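Local coordinates for protein borrelidin polyketide synthase, type I (Streptomyces parvulus, PDB 6OBT) that probably dehydrates the beta-hydroxyacyl intermediate of a growing polyketide chain, as the dehydratase domain of a modular synthase that makes borrelidin, at residues Y67-D72 / P194-L199. Numbering follows the deposited sequence.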
loop_
_atom_site.group_PDB
_atom_site.type_symbol
_atom_site.label_atom_id
_atom_site.label_comp_id
_atom_site.label_asym_id
_atom_site.label_seq_id
_atom_site.Cartn_x
_atom_site.Cartn_y
_atom_site.Cartn_z
ATOM N N TYR A 67 14.123 5.444 15.392
ATOM C CA TYR A 67 15.515 5.445 14.942
ATOM C C TYR A 67 16.213 6.626 15.598
ATOM O O TYR A 67 16.455 7.656 14.958
ATOM C CB TYR A 67 15.608 5.534 13.419
ATOM C CG TYR A 67 14.586 4.702 12.671
ATOM C CD1 TYR A 67 13.365 5.244 12.291
ATOM C CD2 TYR A 67 14.847 3.376 12.343
ATOM C CE1 TYR A 67 12.432 4.496 11.609
ATOM C CE2 TYR A 67 13.920 2.612 11.661
ATOM C CZ TYR A 67 12.712 3.180 11.295
ATOM O OH TYR A 67 11.775 2.435 10.610
ATOM N N PRO A 68 16.530 6.521 16.890
ATOM C CA PRO A 68 17.090 7.688 17.595
ATOM C C PRO A 68 18.389 8.195 17.003
ATOM O O PRO A 68 18.685 9.385 17.156
ATOM C CB PRO A 68 17.279 7.187 19.036
ATOM C CG PRO A 68 17.145 5.706 18.977
ATOM C CD PRO A 68 16.284 5.387 17.796
ATOM N N TRP A 69 19.156 7.348 16.311
ATOM C CA TRP A 69 20.401 7.811 15.709
ATOM C C TRP A 69 20.165 8.822 14.592
ATOM O O TRP A 69 21.110 9.499 14.187
ATOM C CB TRP A 69 21.224 6.617 15.194
ATOM C CG TRP A 69 20.514 5.782 14.186
ATOM C CD1 TRP A 69 19.752 4.674 14.427
ATOM C CD2 TRP A 69 20.482 5.994 12.772
ATOM N NE1 TRP A 69 19.241 4.185 13.246
ATOM C CE2 TRP A 69 19.674 4.977 12.215
ATOM C CE3 TRP A 69 21.052 6.946 11.922
ATOM C CZ2 TRP A 69 19.422 4.885 10.848
ATOM C CZ3 TRP A 69 20.798 6.856 10.562
ATOM C CH2 TRP A 69 19.992 5.831 10.039
ATOM N N LEU A 70 18.930 8.964 14.106
ATOM C CA LEU A 70 18.639 10.021 13.141
ATOM C C LEU A 70 18.850 11.418 13.730
ATOM O O LEU A 70 19.042 12.379 12.975
ATOM C CB LEU A 70 17.205 9.862 12.615
ATOM C CG LEU A 70 16.968 8.731 11.602
ATOM C CD1 LEU A 70 15.475 8.560 11.280
ATOM C CD2 LEU A 70 17.764 8.955 10.327
ATOM N N ALA A 71 18.846 11.558 15.057
ATOM C CA ALA A 71 19.147 12.855 15.649
ATOM C C ALA A 71 20.618 13.225 15.507
ATOM O O ALA A 71 20.993 14.363 15.816
ATOM C CB ALA A 71 18.748 12.875 17.125
ATOM N N ASP A 72 21.452 12.294 15.058
ATOM C CA ASP A 72 22.873 12.541 14.843
ATOM C C ASP A 72 23.163 13.275 13.535
ATOM O O ASP A 72 24.337 13.504 13.220
ATOM C CB ASP A 72 23.633 11.210 14.866
ATOM C CG ASP A 72 23.743 10.619 16.260
ATOM O OD1 ASP A 72 24.234 9.481 16.391
ATOM O OD2 ASP A 72 23.356 11.292 17.236
ATOM N N PRO A 194 27.268 10.869 16.961
ATOM C CA PRO A 194 28.081 9.635 16.994
ATOM C C PRO A 194 27.929 8.723 15.791
ATOM O O PRO A 194 28.929 8.252 15.241
ATOM C CB PRO A 194 27.596 8.959 18.284
ATOM C CG PRO A 194 27.183 10.087 19.161
ATOM C CD PRO A 194 26.605 11.136 18.250
ATOM N N GLN A 195 26.698 8.449 15.359
ATOM C CA GLN A 195 26.518 7.482 14.283
ATOM C C GLN A 195 26.997 7.992 12.931
ATOM O O GLN A 195 27.136 7.187 12.001
ATOM C CB GLN A 195 25.047 7.076 14.191
ATOM C CG GLN A 195 24.649 6.044 15.219
ATOM C CD GLN A 195 24.873 4.625 14.745
ATOM O OE1 GLN A 195 25.724 4.358 13.890
ATOM N NE2 GLN A 195 24.116 3.699 15.308
ATOM N N PHE A 196 27.239 9.300 12.792
ATOM C CA PHE A 196 27.685 9.862 11.525
ATOM C C PHE A 196 29.160 10.247 11.521
ATOM O O PHE A 196 29.700 10.534 10.448
ATOM C CB PHE A 196 26.837 11.094 11.150
ATOM C CG PHE A 196 25.444 10.744 10.631
ATOM C CD1 PHE A 196 25.153 10.813 9.281
ATOM C CD2 PHE A 196 24.439 10.370 11.510
ATOM C CE1 PHE A 196 23.883 10.489 8.796
ATOM C CE2 PHE A 196 23.144 10.049 11.036
ATOM C CZ PHE A 196 22.885 10.099 9.669
ATOM N N ARG A 197 29.834 10.240 12.676
ATOM C CA ARG A 197 31.245 10.643 12.746
ATOM C C ARG A 197 32.121 9.444 12.386
ATOM O O ARG A 197 32.793 8.827 13.220
ATOM C CB ARG A 197 31.606 11.193 14.118
ATOM C CG ARG A 197 30.828 12.458 14.500
ATOM C CD ARG A 197 31.428 13.190 15.690
ATOM N NE ARG A 197 31.352 12.450 16.950
ATOM C CZ ARG A 197 30.482 12.700 17.926
ATOM N NH1 ARG A 197 29.582 13.668 17.793
ATOM N NH2 ARG A 197 30.505 11.978 19.041
ATOM N N CYS A 198 32.133 9.156 11.093
ATOM C CA CYS A 198 32.722 7.937 10.574
ATOM C C CYS A 198 34.072 8.156 9.928
ATOM O O CYS A 198 34.793 7.179 9.703
ATOM C CB CYS A 198 31.791 7.309 9.547
ATOM S SG CYS A 198 30.318 6.622 10.325
ATOM N N LEU A 199 34.420 9.394 9.595
ATOM C CA LEU A 199 35.710 9.646 8.966
ATOM C C LEU A 199 36.848 9.380 9.951
ATOM O O LEU A 199 36.869 9.936 11.053
ATOM C CB LEU A 199 35.782 11.087 8.459
ATOM C CG LEU A 199 37.188 11.465 7.965
ATOM C CD1 LEU A 199 37.638 10.559 6.827
ATOM C CD2 LEU A 199 37.234 12.911 7.527
#
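Asp72 reaches from the end of the 3-10 turn 68-72 to the backbone of Gln195, a worked example of a carboxylate tying together two loops, far apart in sequence, of a polyketide synthase dehydratase, whose family has the double hot dog fold. Strands 73-75 and 190-192 pair antiparallel, which brings the end of the first loop beside the start of the second; Asp72 also has a backbone hydrogen bond with Gly193.

Followed outward, the Asp72 side chain meets something at every atom. CB abuts the edge of the Phe196 ring, 3.6 Å from CD2. With CG beside the backbone N (chi1 -73°), the carboxylate turns toward Pro194, whose CD lies 3.5 Å from Asp72 CG. OD1 accepts a nearly straight hydrogen bond from Gln195 N (2.9 Å, 169° at the hydrogen). The N-H arrives from above the carboxylate plane, 38° out of it. OD2 rests against Pro194 CD. Pro194 N, lacking a hydrogen, adds no second bond to OD1.

Beside this polar link, Trp69 and Phe196 side chains cross at about a right angle. Phe196 CE2 comes to the indole edge, 3.8 Å from Trp69 CE3, and the Phe196 ring edge also faces Trp69 O, which already accepts the Asp72 N-H within the turn. His227 meets the Trp69 ring and His73 that of Phe196. His73 opens the HxxxGxxxxP motif of dehydratases and Phe196 also touches Asp232, so the contact probably borders the active site, as in related domains. Gln195 CG packs 3.5 Å from Trp69 CB; beyond it the chain bends, and the amide OE1 is hydrogen-bonded to Thr219 OG1.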